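Local atomic coordinates of alpha-L-rhamnosidase (Aspergillus terreus, PDB entry 6GSZ), a protein that probably hydrolyses terminal non-reducing alpha-L-rhamnose residues of alpha-L-rhamnosides and also binds calcium. Residues Ser70-Gln73 / Ser74-Ala78; His475-Ser478 / Arg479-Phe483; Gly489-Arg492 / Ala493-Lys496; Ala834-Pro837 / Pro838-Ala842. All blocks are in the same frame, centred on the assembly; numbering follows the deposited sequence.

The four contacts follow one another along the chain and fall in three parts of the protein. Contact 1 is a turn leading into strand 78-86 of the N-terminal immunoglobulin-like region. Contacts 2 and 3 lie on consecutive helices, 471-484 and 488-503, of the six-hairpin glycosidase region; their centres are about 14 Å apart, and they touch where Asn482 OD1 lies 3.6 Å from Leu491 CD1. Contact 4 is the turn between strands 828-836 and 841-845 in the C-terminal region. The centres of contacts 2 and 4 are about 23 Å apart, those of contacts 1 and 3 about 24 Å. The helical pair thus lies near the middle, with the turns further out in separate beta-rich regions.

Contact 1 of 4, residues Ser70-Gln73 / Ser74-Ala78; sequences SPLQ and SGEEA
Glu76 folds back over Gln73 and ties its carboxylate to the backbone it has just left. Its CB starts 3.3 Å from Gln73 O, the acceptor that also takes the backbone N-H of Glu76. With CG anti to the backbone N (chi1 -176°) and the chain extended beyond it, the side chain runs back along the turn, and CD arrives 4.0 Å from Gln73 N. OE1 then accepts the N-H of Gln73 at 2.9 Å from Gln73 N, in a nearly straight bond (171°) that uses the anti lone pair of the carboxylate. The backbone beneath is a type II beta turn from Gln73 to Glu76, with Gly75 at its third position where phi is positive; it lies in the loop that leads into strand 78-86 of the immunoglobulin-like region. The turn is closed by Glu76 N to Gln73 O, 3.0 Å. OE1 has a second donor in water 1, which lies 2.6 Å from OE1 and also donates to Pro71 O. The CB and CG of Gln73 pass close to Glu76 OE1, and the amide beyond them is turned 72° from the carboxylate plane. OE2 forms a salt bridge with Arg47, so both carboxylate oxygens are engaged. Where the two arms of the turn come together, Leu72 CD2 packs 3.9 Å from Ala78 CB, and the leucine also rests on Val101 and Pro103.

Contact 2 of 4, residues His475-Ser478 / Arg479-Phe483; sequences HAFS and RTANF
Phe477 and Ser478 meet the next helical turn through two direct backbone hydrogen bonds, from Ala481 N to Phe477 O and from Asn482 N to Ser478 O, both 2.9 Å long. Apolar contact centres on the Phe477 ring. Its CE2 lies 3.6 Å from Ala481 CB, and its CE1 is equally close to Thr480 CG2. Ala481 N lies over one face of the ring, offset toward the rim. Thr480 CB makes an off-centre CH-pi contact with the ring, and the two side chains cross at about a right angle. The phenylalanine is further held by a stack with Tyr762. Water forms the third group of interactions. The helix is kinked at Arg479, whose N has no direct bond to the turn before; water 2 sits between His475 O and Arg479 N, 3.0 Å from the latter, where the direct bond would be. Water 3 joins Ala476 O to Thr480 OG1, and water 4 links Ser478 OG to Asn482 ND2. Ser478 OG stands between its own N and carbonyl carbon (chi1 88°), on the side where water 4 sits. Asn482 OD1 is held by Thr487, and the guanidinium of Arg479 forms a salt bridge with Glu773. Phe477, Thr480 and Ala481 face helix 437-453 while Ser478 and Asn482 face helix 530-542, as expected in the (alpha/alpha)6 barrel of six-hairpin glycosidases, and the same helix carries Asp473 of the glucose-binding pocket.

Contact 3 of 4, residues Gly489-Arg492 / Ala493-Lys496; sequences GFLR and AWLK
Trp494 meets Leu491 one turn earlier: Leu491 CD2 comes up obliquely to the indole, 4.4 Å from Trp494 CE3. The same methyl lies in plane at the edge of the neighbouring Phe490 ring, so it serves both aromatic groups. Phe490 also stacks with Phe454, and Trp494 NE1 donates to Ile513 O, a bond that should restrict rotation of the indole. The third flat group, the guanidinium of Arg492, has Lys496 CE beside it, again at an oblique angle and 4.3 Å from Arg492 NE.

Under these side chains the helix is regular. All four residues from Ala493 to Lys496 bond through their N-H to the carbonyl four positions back, the shortest bond being Leu495 N to Leu491 O at 2.9 Å. Aliphatic carbons cover two of these acceptors. Leu495 CG lies 3.4 Å from Leu491 O, and Lys496 CG lies 3.3 Å from Arg492 O. The lysine CG stands anti to its own carbonyl carbon (chi1 -72°), which sends the extended chain back along the helix toward Arg492.

That course brings Lys496 NZ within 4.4 Å of Arg492 NE. The two like charges are compensated by separate carboxylates: Arg492 forms salt bridges with Glu550 of helix 545-562 and with Glu10, and Lys496 with Asp305. Glu10 and Asp305 precede the glycosidase region in the chain, so their two bridges link helix 488-503 to earlier regions. The acids offset the repulsion between the bases, and Asp305 would probably favour the ammonium form of Lys496.

Contact 4 of 4, residues Ala834-Pro837 / Pro838-Ala842; sequences AEVP and PNTRA
Thr840 grips Pro837 O with two donors. Its hydroxyl donates from OG1 at 2.7 Å to Pro837 O, and its backbone N-H reaches the same oxygen with Thr840 N at 3.2 Å. A chi1 of 74° swings OG1 back over the turn toward that oxygen. There OG1 also meets carbon: Val836 CG1 and Pro837 CD each lie 3.3 Å from it, and Pro837 CG is slightly farther off. Thr840 CG2 rests 3.9 Å from Pro837 CG, the two side chains crossing at about a right angle.

The next shell is the backbone itself. Residues Pro837 to Thr840 form a type II beta turn, with Pro838 second and Asn839 third, at a positive phi of 75°. The two prolines approach closely across the Pro837-Pro838 peptide, Pro837 CB lying 3.4 Å from Pro838 CD. On the two arms flanking the turn, Val836 CG2 touches Ala842 CB at 3.9 Å, and both side chains rest on Ile790. Farther out, the Asn839 amide bonds to Gln38 N, Ser60 O and Ser62 OG, while Pro838 packs on Phe29 and Trp36, anchoring the turn against the N-terminal region.

The turn carries the chain from strand 828-836 of one sheet to strand 841-845 of another. Thr840 supplies the usual closing N-H of such a turn and adds its hydroxyl as a second donor to the same oxygen, so that its buried hydroxyl and amide together satisfy one carbonyl and fix the hydroxyl proton toward it.

Contact 1 of 4, residues Ser70-Gln73 / Ser74-Ala78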
ATOM      1  N   SER A  70      32.577  -1.705   7.179  1.00 17.55           N
ATOM      2  CA  SER A  70      32.298  -1.399   8.568  1.00 17.76           C
ATOM      3  C   SER A  70      30.945  -0.674   8.647  1.00 15.32           C
ATOM      4  O   SER A  70      30.479  -0.085   7.671  1.00 15.06           O
ATOM      5  CB  SER A  70      33.390  -0.553   9.171  1.00 20.47           C
ATOM      6  OG  SER A  70      33.594   0.573   8.358  1.00 23.82           O
ATOM      7  N   PRO A  71      30.264  -0.754   9.790  1.00 17.14           N
ATOM      8  CA  PRO A  71      28.970  -0.061   9.956  1.00 15.96           C
ATOM      9  C   PRO A  71      29.037   1.437   9.657  1.00 15.29           C
ATOM     10  O   PRO A  71      30.032   2.097   9.964  1.00 17.05           O
ATOM     11  CB  PRO A  71      28.597  -0.315  11.417  1.00 17.33           C
ATOM     12  CG  PRO A  71      29.384  -1.561  11.795  1.00 20.21           C
ATOM     13  CD  PRO A  71      30.675  -1.465  11.012  1.00 20.80           C
ATOM     14  N   LEU A  72      28.017   1.927   8.973  1.00 15.07           N
ATOM     15  CA  LEU A  72      27.882   3.361   8.729  1.00 14.38           C
ATOM     16  C   LEU A  72      27.449   4.075  10.016  1.00 15.89           C
ATOM     17  O   LEU A  72      26.670   3.577  10.796  1.00 17.38           O
ATOM     18  CB  LEU A  72      26.862   3.594   7.613  1.00 14.87           C
ATOM     19  CG  LEU A  72      27.246   3.023   6.253  1.00 15.83           C
ATOM     20  CD1 LEU A  72      26.036   2.925   5.354  1.00 18.27           C
ATOM     21  CD2 LEU A  72      28.330   3.865   5.606  1.00 18.89           C
ATOM     22  N   GLN A  73      28.018   5.258  10.216  1.00 15.74           N
ATOM     23  CA  GLN A  73      27.620   6.130  11.342  1.00 16.43           C
ATOM     24  C   GLN A  73      26.403   7.002  10.956  1.00 15.24           C
ATOM     25  O   GLN A  73      26.112   7.237   9.773  1.00 14.73           O
ATOM     26  CB  GLN A  73      28.856   6.957  11.731  1.00 19.39           C
ATOM     27  CG  GLN A  73      29.989   6.091  12.266  1.00 24.43           C
ATOM     28  CD  GLN A  73      31.160   6.896  12.767  1.00 34.45           C
ATOM     29  OE1 GLN A  73      31.009   8.027  13.193  1.00 49.14           O
ATOM     30  NE2 GLN A  73      32.338   6.313  12.724  1.00 48.06           N
ATOM     31  N   SER A  74      25.782   7.627  11.969  1.00 17.08           N
ATOM     32  CA  SER A  74      24.718   8.599  11.741  1.00 16.51           C
ATOM     33  C   SER A  74      25.234   9.713  10.830  1.00 14.70           C
ATOM     34  O   SER A  74      26.313  10.301  11.107  1.00 16.97           O
ATOM     35  CB  SER A  74      24.281   9.166  13.080  1.00 17.99           C
ATOM     36  OG  SER A  74      23.363  10.238  12.864  1.00 17.76           O
ATOM     37  N   GLY A  75      24.491  10.017   9.759  1.00 14.24           N
ATOM     38  CA  GLY A  75      24.877  11.075   8.843  1.00 16.51           C
ATOM     39  C   GLY A  75      26.045  10.756   7.924  1.00 15.20           C
ATOM     40  O   GLY A  75      26.480  11.632   7.161  1.00 18.16           O
ATOM     41  N   GLU A  76      26.528   9.501   7.906  1.00 15.68           N
ATOM     42  CA  GLU A  76      27.704   9.150   7.100  1.00 16.86           C
ATOM     43  C   GLU A  76      27.253   8.567   5.766  1.00 16.38           C
ATOM     44  O   GLU A  76      26.561   7.527   5.735  1.00 17.37           O
ATOM     45  CB  GLU A  76      28.570   8.110   7.803  1.00 17.83           C
ATOM     46  CG  GLU A  76      29.845   7.793   7.025  1.00 18.45           C
ATOM     47  CD  GLU A  76      30.723   6.699   7.609  1.00 20.39           C
ATOM     48  OE1 GLU A  76      30.294   6.024   8.575  1.00 20.44           O
ATOM     49  OE2 GLU A  76      31.877   6.572   7.102  1.00 21.30           O
ATOM     50  N   GLU A  77      27.632   9.230   4.676  1.00 15.46           N
ATOM     51  CA  GLU A  77      27.299   8.751   3.328  1.00 15.48           C
ATOM     52  C   GLU A  77      28.408   7.842   2.792  1.00 16.84           C
ATOM     53  O   GLU A  77      29.610   8.168   2.881  1.00 20.36           O
ATOM     54  CB  GLU A  77      27.154   9.923   2.358  1.00 16.15           C
ATOM     55  CG  GLU A  77      26.671   9.580   0.975  1.00 18.11           C
ATOM     56  CD  GLU A  77      26.672  10.760   0.022  1.00 20.20           C
ATOM     57  OE1 GLU A  77      27.779  11.141  -0.440  1.00 26.15           O
ATOM     58  OE2 GLU A  77      25.573  11.241  -0.308  1.00 20.96           O
ATOM     59  N   ALA A  78      27.966   6.744   2.176  1.00 13.92           N
ATOM     60  CA  ALA A  78      28.841   5.932   1.313  1.00 14.37           C
ATOM     61  C   ALA A  78      28.294   5.937  -0.114  1.00 15.06           C
ATOM     62  O   ALA A  78      27.051   5.971  -0.344  1.00 14.90           O
ATOM     63  CB  ALA A  78      28.954   4.526   1.838  1.00 17.82           C
TER
HETATM   64  O   HOH W   1      31.622   3.880   9.043  0.50 23.37           O

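Contact 2 of 4, residues His475-Ser478 / Arg479-Phe483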
ATOM      1  N   HIS A 475      -5.222  -8.660   4.325  1.00  9.42           N
ATOM      2  CA  HIS A 475      -4.988 -10.102   4.300  1.00  9.33           C
ATOM      3  C   HIS A 475      -5.471 -10.663   2.953  1.00 10.64           C
ATOM      4  O   HIS A 475      -4.748 -11.407   2.266  1.00 10.63           O
ATOM      5  CB  HIS A 475      -5.633 -10.772   5.517  1.00  9.09           C
ATOM      6  CG  HIS A 475      -5.343 -12.234   5.674  1.00  9.79           C
ATOM      7  ND1 HIS A 475      -5.973 -12.971   6.669  1.00 10.08           N
ATOM      8  CD2 HIS A 475      -4.609 -13.108   4.954  1.00 12.44           C
ATOM      9  CE1 HIS A 475      -5.589 -14.252   6.569  1.00 11.62           C
ATOM     10  NE2 HIS A 475      -4.747 -14.347   5.539  1.00 14.73           N
ATOM     11  N   ALA A 476      -6.689 -10.334   2.562  1.00  9.39           N
ATOM     12  CA  ALA A 476      -7.268 -10.831   1.314  1.00 10.30           C
ATOM     13  C   ALA A 476      -6.527 -10.327   0.072  1.00 10.07           C
ATOM     14  O   ALA A 476      -6.347 -11.083  -0.893  1.00 11.81           O
ATOM     15  CB  ALA A 476      -8.737 -10.434   1.220  1.00 11.60           C
ATOM     16  N   PHE A 477      -6.068  -9.081   0.095  1.00  9.68           N
ATOM     17  CA  PHE A 477      -5.579  -8.410  -1.131  1.00  9.00           C
ATOM     18  C   PHE A 477      -4.056  -8.558  -1.346  1.00  9.03           C
ATOM     19  O   PHE A 477      -3.608  -8.299  -2.460  1.00  9.38           O
ATOM     20  CB  PHE A 477      -5.973  -6.925  -1.105  1.00  8.82           C
ATOM     21  CG  PHE A 477      -5.685  -6.200  -2.396  1.00  9.57           C
ATOM     22  CD1 PHE A 477      -6.372  -6.536  -3.560  1.00 10.48           C
ATOM     23  CD2 PHE A 477      -4.755  -5.167  -2.440  1.00  9.93           C
ATOM     24  CE1 PHE A 477      -6.083  -5.907  -4.756  1.00 10.16           C
ATOM     25  CE2 PHE A 477      -4.468  -4.532  -3.642  1.00  9.98           C
ATOM     26  CZ  PHE A 477      -5.144  -4.901  -4.791  1.00 11.24           C
ATOM     27  N   SER A 478      -3.252  -8.890  -0.323  1.00  8.92           N
ATOM     28  CA  SER A 478      -1.790  -8.667  -0.477  1.00 10.52           C
ATOM     29  C   SER A 478      -1.167  -9.579  -1.579  1.00  9.05           C
ATOM     30  O   SER A 478      -0.192  -9.142  -2.198  1.00 10.85           O
ATOM     31  CB  SER A 478      -1.037  -8.762   0.849  1.00 11.07           C
ATOM     32  OG  SER A 478      -0.651 -10.076   1.141  1.00 11.03           O
ATOM     33  N   ARG A 479      -1.741 -10.775  -1.878  1.00  9.70           N
ATOM     34  CA  ARG A 479      -1.206 -11.582  -2.942  1.00 10.72           C
ATOM     35  C   ARG A 479      -1.258 -10.827  -4.280  1.00  9.96           C
ATOM     36  O   ARG A 479      -0.328 -10.898  -5.104  1.00 11.29           O
ATOM     37  CB  ARG A 479      -1.989 -12.898  -3.007  1.00 11.35           C
ATOM     38  CG  ARG A 479      -1.507 -13.927  -4.013  1.00 11.41           C
ATOM     39  CD  ARG A 479      -2.295 -15.191  -3.764  1.00 12.98           C
ATOM     40  NE  ARG A 479      -2.018 -16.249  -4.722  1.00 12.56           N
ATOM     41  CZ  ARG A 479      -2.502 -17.500  -4.569  1.00 13.30           C
ATOM     42  NH1 ARG A 479      -3.175 -17.856  -3.470  1.00 15.09           N
ATOM     43  NH2 ARG A 479      -2.267 -18.402  -5.504  1.00 15.69           N
ATOM     44  N   THR A 480      -2.356 -10.118  -4.510  1.00 10.20           N
ATOM     45  CA  THR A 480      -2.529  -9.259  -5.657  1.00 10.28           C
ATOM     46  C   THR A 480      -1.581  -8.030  -5.568  1.00 10.42           C
ATOM     47  O   THR A 480      -0.855  -7.675  -6.511  1.00 11.21           O
ATOM     48  CB  THR A 480      -4.000  -8.829  -5.801  1.00 11.35           C
ATOM     49  OG1 THR A 480      -4.835  -9.988  -5.909  1.00 10.98           O
ATOM     50  CG2 THR A 480      -4.181  -7.929  -7.012  1.00 11.98           C
ATOM     51  N   ALA A 481      -1.631  -7.349  -4.419  1.00  9.66           N
ATOM     52  CA  ALA A 481      -0.935  -6.084  -4.256  1.00 10.38           C
ATOM     53  C   ALA A 481       0.564  -6.223  -4.522  1.00  9.91           C
ATOM     54  O   ALA A 481       1.170  -5.395  -5.185  1.00 10.68           O
ATOM     55  CB  ALA A 481      -1.113  -5.599  -2.837  1.00 10.47           C
ATOM     56  N   ASN A 482       1.178  -7.310  -3.985  1.00  9.24           N
ATOM     57  CA  ASN A 482       2.589  -7.481  -4.008  1.00  9.66           C
ATOM     58  C   ASN A 482       3.131  -7.824  -5.416  1.00 11.12           C
ATOM     59  O   ASN A 482       4.355  -7.770  -5.638  1.00 11.69           O
ATOM     60  CB  ASN A 482       3.021  -8.631  -3.091  1.00 10.05           C
ATOM     61  CG  ASN A 482       2.715  -8.455  -1.626  1.00  9.30           C
ATOM     62  OD1 ASN A 482       2.274  -7.355  -1.203  1.00 10.08           O
ATOM     63  ND2 ASN A 482       3.056  -9.441  -0.796  1.00 10.12           N
ATOM     64  N   PHE A 483       2.226  -8.154  -6.337  1.00  9.94           N
ATOM     65  CA  PHE A 483       2.588  -8.318  -7.723  1.00 10.41           C
ATOM     66  C   PHE A 483       2.558  -6.964  -8.449  1.00 10.00           C
ATOM     67  O   PHE A 483       3.419  -6.649  -9.302  1.00 10.89           O
ATOM     68  CB  PHE A 483       1.604  -9.288  -8.383  1.00 10.85           C
ATOM     69  CG  PHE A 483       1.907  -9.653  -9.812  1.00 11.35           C
ATOM     70  CD1 PHE A 483       1.465  -8.876 -10.866  1.00 13.20           C
ATOM     71  CD2 PHE A 483       2.593 -10.826 -10.116  1.00 12.95           C
ATOM     72  CE1 PHE A 483       1.706  -9.241 -12.191  1.00 13.90           C
ATOM     73  CE2 PHE A 483       2.787 -11.223 -11.440  1.00 15.52           C
ATOM     74  CZ  PHE A 483       2.356 -10.422 -12.474  1.00 13.23           C
TER
HETATM   75  O   HOH W   2      -3.574 -12.410  -0.170  1.00 11.98           O
HETATM   76  O   HOH W   3      -5.197 -11.126  -3.426  1.00 11.41           O
HETATM   77  O   HOH W   4       1.984  -9.662   1.944  1.00 10.98           O

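Contact 3 of 4, residues Gly489-Arg492 / Ala493-Lys496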
ATOM      1  N   GLY A 489       8.703  -2.564   1.649  1.00  9.52           N
ATOM      2  CA  GLY A 489       8.989  -1.587   2.719  1.00 10.02           C
ATOM      3  C   GLY A 489       7.746  -0.991   3.367  1.00  8.86           C
ATOM      4  O   GLY A 489       7.684  -0.836   4.613  1.00 10.24           O
ATOM      5  N   PHE A 490       6.750  -0.731   2.534  1.00  8.64           N
ATOM      6  CA  PHE A 490       5.460  -0.226   3.008  1.00  9.13           C
ATOM      7  C   PHE A 490       4.863  -1.182   4.034  1.00  9.64           C
ATOM      8  O   PHE A 490       4.408  -0.787   5.094  1.00  9.98           O
ATOM      9  CB  PHE A 490       4.567  -0.020   1.795  1.00  9.73           C
ATOM     10  CG  PHE A 490       3.162   0.432   2.043  1.00  9.73           C
ATOM     11  CD1 PHE A 490       2.195  -0.451   2.456  1.00 10.51           C
ATOM     12  CD2 PHE A 490       2.796   1.761   1.891  1.00 10.22           C
ATOM     13  CE1 PHE A 490       0.874  -0.069   2.643  1.00 10.36           C
ATOM     14  CE2 PHE A 490       1.472   2.129   2.055  1.00 10.87           C
ATOM     15  CZ  PHE A 490       0.514   1.239   2.466  1.00 11.00           C
ATOM     16  N   LEU A 491       4.814  -2.470   3.696  1.00  9.67           N
ATOM     17  CA  LEU A 491       4.192  -3.455   4.597  1.00  8.74           C
ATOM     18  C   LEU A 491       5.121  -3.808   5.753  1.00  9.10           C
ATOM     19  O   LEU A 491       4.621  -4.124   6.837  1.00 10.51           O
ATOM     20  CB  LEU A 491       3.750  -4.686   3.816  1.00  9.00           C
ATOM     21  CG  LEU A 491       2.568  -4.452   2.884  1.00 10.19           C
ATOM     22  CD1 LEU A 491       2.352  -5.669   2.017  1.00 12.01           C
ATOM     23  CD2 LEU A 491       1.293  -4.080   3.650  1.00 10.58           C
ATOM     24  N   ARG A 492       6.446  -3.670   5.562  1.00  9.05           N
ATOM     25  CA  ARG A 492       7.325  -3.875   6.685  1.00  9.20           C
ATOM     26  C   ARG A 492       6.959  -2.933   7.854  1.00  8.82           C
ATOM     27  O   ARG A 492       6.909  -3.340   9.034  1.00 10.34           O
ATOM     28  CB  ARG A 492       8.787  -3.679   6.291  1.00  9.63           C
ATOM     29  CG  ARG A 492       9.784  -4.096   7.358  1.00 10.29           C
ATOM     30  CD  ARG A 492      11.233  -3.841   6.988  1.00 10.60           C
ATOM     31  NE  ARG A 492      12.093  -4.584   7.906  1.00 11.15           N
ATOM     32  CZ  ARG A 492      13.391  -4.796   7.671  1.00 11.26           C
ATOM     33  NH1 ARG A 492      14.001  -4.113   6.693  1.00 11.14           N
ATOM     34  NH2 ARG A 492      14.059  -5.724   8.378  1.00 12.39           N
ATOM     35  N   ALA A 493       6.792  -1.652   7.500  1.00  9.18           N
ATOM     36  CA  ALA A 493       6.461  -0.618   8.483  1.00 10.35           C
ATOM     37  C   ALA A 493       5.099  -0.906   9.137  1.00  8.85           C
ATOM     38  O   ALA A 493       4.950  -0.848  10.389  1.00  9.88           O
ATOM     39  CB  ALA A 493       6.524   0.742   7.815  1.00 11.09           C
ATOM     40  N   TRP A 494       4.109  -1.205   8.301  1.00  9.34           N
ATOM     41  CA  TRP A 494       2.766  -1.469   8.808  1.00  9.43           C
ATOM     42  C   TRP A 494       2.770  -2.620   9.815  1.00  9.77           C
ATOM     43  O   TRP A 494       2.107  -2.599  10.861  1.00 10.46           O
ATOM     44  CB  TRP A 494       1.788  -1.666   7.661  1.00 10.51           C
ATOM     45  CG  TRP A 494       0.375  -1.816   8.091  1.00  9.47           C
ATOM     46  CD1 TRP A 494      -0.445  -0.825   8.549  1.00  9.39           C
ATOM     47  CD2 TRP A 494      -0.407  -3.010   8.139  1.00 10.28           C
ATOM     48  NE1 TRP A 494      -1.684  -1.341   8.851  1.00 10.80           N
ATOM     49  CE2 TRP A 494      -1.687  -2.690   8.643  1.00 10.34           C
ATOM     50  CE3 TRP A 494      -0.138  -4.354   7.834  1.00 10.68           C
ATOM     51  CZ2 TRP A 494      -2.702  -3.630   8.830  1.00 10.07           C
ATOM     52  CZ3 TRP A 494      -1.128  -5.286   8.035  1.00 12.28           C
ATOM     53  CH2 TRP A 494      -2.386  -4.940   8.537  1.00 11.55           C
ATOM     54  N   LEU A 495       3.497  -3.702   9.458  1.00  9.34           N
ATOM     55  CA  LEU A 495       3.532  -4.873  10.296  1.00  9.22           C
ATOM     56  C   LEU A 495       4.290  -4.664  11.615  1.00  8.30           C
ATOM     57  O   LEU A 495       3.958  -5.336  12.608  1.00  9.23           O
ATOM     58  CB  LEU A 495       4.069  -6.078   9.520  1.00  9.68           C
ATOM     59  CG  LEU A 495       3.082  -6.655   8.486  1.00 10.58           C
ATOM     60  CD1 LEU A 495       3.807  -7.542   7.498  1.00 11.96           C
ATOM     61  CD2 LEU A 495       1.968  -7.417   9.188  1.00 12.71           C
ATOM     62  N   LYS A 496       5.254  -3.716  11.638  1.00  9.74           N
ATOM     63  CA  LYS A 496       5.845  -3.330  12.922  1.00 10.06           C
ATOM     64  C   LYS A 496       4.777  -2.753  13.875  1.00 10.32           C
ATOM     65  O   LYS A 496       4.722  -3.079  15.058  1.00 11.18           O
ATOM     66  CB  LYS A 496       6.956  -2.285  12.700  1.00  9.83           C
ATOM     67  CG  LYS A 496       8.197  -2.882  12.063  1.00 10.19           C
ATOM     68  CD  LYS A 496       9.252  -1.823  11.792  1.00 10.50           C
ATOM     69  CE  LYS A 496      10.517  -2.446  11.265  1.00 12.05           C
ATOM     70  NZ  LYS A 496      11.499  -1.403  10.885  1.00 13.69           N
TER

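Contact 4 of 4, residues Ala834-Pro837 / Pro838-Ala842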
ATOM      1  N   ALA A 834       8.054 -16.508 -23.221  1.00 16.33           N
ATOM      2  CA  ALA A 834       8.280 -16.403 -21.791  1.00 15.98           C
ATOM      3  C   ALA A 834       9.670 -15.808 -21.576  1.00 17.42           C
ATOM      4  O   ALA A 834      10.642 -16.294 -22.119  1.00 20.28           O
ATOM      5  CB  ALA A 834       8.189 -17.755 -21.143  1.00 18.45           C
ATOM      6  N   GLU A 835       9.716 -14.720 -20.817  1.00 14.56           N
ATOM      7  CA  GLU A 835      10.959 -14.064 -20.438  1.00 14.67           C
ATOM      8  C   GLU A 835      11.279 -14.418 -18.991  1.00 13.91           C
ATOM      9  O   GLU A 835      10.416 -14.257 -18.125  1.00 14.79           O
ATOM     10  CB  GLU A 835      10.749 -12.568 -20.568  1.00 19.06           C
ATOM     11  CG  GLU A 835      11.922 -11.709 -20.261  1.00 23.25           C
ATOM     12  CD  GLU A 835      11.582 -10.218 -20.382  1.00 28.07           C
ATOM     13  OE1 GLU A 835      10.338  -9.853 -20.501  1.00 25.95           O
ATOM     14  OE2 GLU A 835      12.540  -9.422 -20.365  1.00 31.22           O
ATOM     15  N   VAL A 836      12.488 -14.921 -18.765  1.00 12.60           N
ATOM     16  CA  VAL A 836      12.974 -15.400 -17.463  1.00 13.92           C
ATOM     17  C   VAL A 836      14.213 -14.587 -17.139  1.00 14.95           C
ATOM     18  O   VAL A 836      15.146 -14.546 -17.930  1.00 14.21           O
ATOM     19  CB  VAL A 836      13.243 -16.915 -17.489  1.00 15.74           C
ATOM     20  CG1 VAL A 836      13.867 -17.456 -16.202  1.00 15.77           C
ATOM     21  CG2 VAL A 836      11.957 -17.654 -17.824  1.00 15.79           C
ATOM     22  N   PRO A 837      14.256 -13.870 -15.994  1.00 14.54           N
ATOM     23  CA  PRO A 837      15.380 -12.986 -15.753  1.00 12.51           C
ATOM     24  C   PRO A 837      16.675 -13.681 -15.370  1.00 13.22           C
ATOM     25  O   PRO A 837      16.681 -14.827 -14.858  1.00 14.02           O
ATOM     26  CB  PRO A 837      14.870 -12.052 -14.629  1.00 13.59           C
ATOM     27  CG  PRO A 837      13.804 -12.875 -13.922  1.00 14.15           C
ATOM     28  CD  PRO A 837      13.215 -13.800 -14.961  1.00 14.43           C
ATOM     29  N   PRO A 838      17.809 -12.968 -15.584  1.00 12.60           N
ATOM     30  CA  PRO A 838      19.107 -13.455 -15.154  1.00 13.24           C
ATOM     31  C   PRO A 838      19.041 -13.920 -13.694  1.00 13.51           C
ATOM     32  O   PRO A 838      18.441 -13.272 -12.840  1.00 13.59           O
ATOM     33  CB  PRO A 838      20.047 -12.259 -15.377  1.00 14.62           C
ATOM     34  CG  PRO A 838      19.371 -11.464 -16.466  1.00 14.97           C
ATOM     35  CD  PRO A 838      17.897 -11.625 -16.197  1.00 15.37           C
ATOM     36  N   ASN A 839      19.770 -14.990 -13.393  1.00 13.81           N
ATOM     37  CA  ASN A 839      19.962 -15.537 -12.046  1.00 12.09           C
ATOM     38  C   ASN A 839      18.733 -16.291 -11.525  1.00 13.03           C
ATOM     39  O   ASN A 839      18.701 -16.632 -10.328  1.00 15.88           O
ATOM     40  CB  ASN A 839      20.418 -14.460 -11.050  1.00 13.12           C
ATOM     41  CG  ASN A 839      21.418 -15.010 -10.052  1.00 12.17           C
ATOM     42  OD1 ASN A 839      22.085 -16.030 -10.333  1.00 13.63           O
ATOM     43  ND2 ASN A 839      21.571 -14.368  -8.901  1.00 14.23           N
ATOM     44  N   THR A 840      17.731 -16.526 -12.392  1.00 13.04           N
ATOM     45  CA  THR A 840      16.549 -17.307 -12.011  1.00 13.42           C
ATOM     46  C   THR A 840      16.397 -18.509 -12.956  1.00 13.45           C
ATOM     47  O   THR A 840      17.012 -18.551 -14.029  1.00 14.18           O
ATOM     48  CB  THR A 840      15.273 -16.455 -12.011  1.00 12.65           C
ATOM     49  OG1 THR A 840      14.844 -16.161 -13.354  1.00 13.96           O
ATOM     50  CG2 THR A 840      15.452 -15.178 -11.213  1.00 14.45           C
ATOM     51  N   ARG A 841      15.471 -19.389 -12.568  1.00 13.25           N
ATOM     52  CA  ARG A 841      15.056 -20.508 -13.405  1.00 13.65           C
ATOM     53  C   ARG A 841      13.540 -20.623 -13.308  1.00 13.96           C
ATOM     54  O   ARG A 841      12.928 -20.117 -12.335  1.00 14.97           O
ATOM     55  CB  ARG A 841      15.716 -21.841 -13.051  1.00 15.19           C
ATOM     56  CG  ARG A 841      17.228 -21.851 -13.210  1.00 16.68           C
ATOM     57  CD  ARG A 841      17.848 -23.205 -13.059  1.00 20.18           C
ATOM     58  NE  ARG A 841      17.367 -24.183 -14.045  1.00 23.29           N
ATOM     59  CZ  ARG A 841      17.801 -24.263 -15.315  1.00 20.99           C
ATOM     60  NH1 ARG A 841      18.752 -23.459 -15.771  1.00 23.23           N
ATOM     61  NH2 ARG A 841      17.329 -25.204 -16.116  1.00 27.82           N
ATOM     62  N   ALA A 842      12.924 -21.214 -14.321  1.00 15.69           N
ATOM     63  CA  ALA A 842      11.497 -21.380 -14.336  1.00 15.06           C
ATOM     64  C   ALA A 842      11.125 -22.815 -14.738  1.00 14.11           C
ATOM     65  O   ALA A 842      11.900 -23.536 -15.380  1.00 16.80           O
ATOM     66  CB  ALA A 842      10.873 -20.389 -15.282  1.00 16.28           C
TER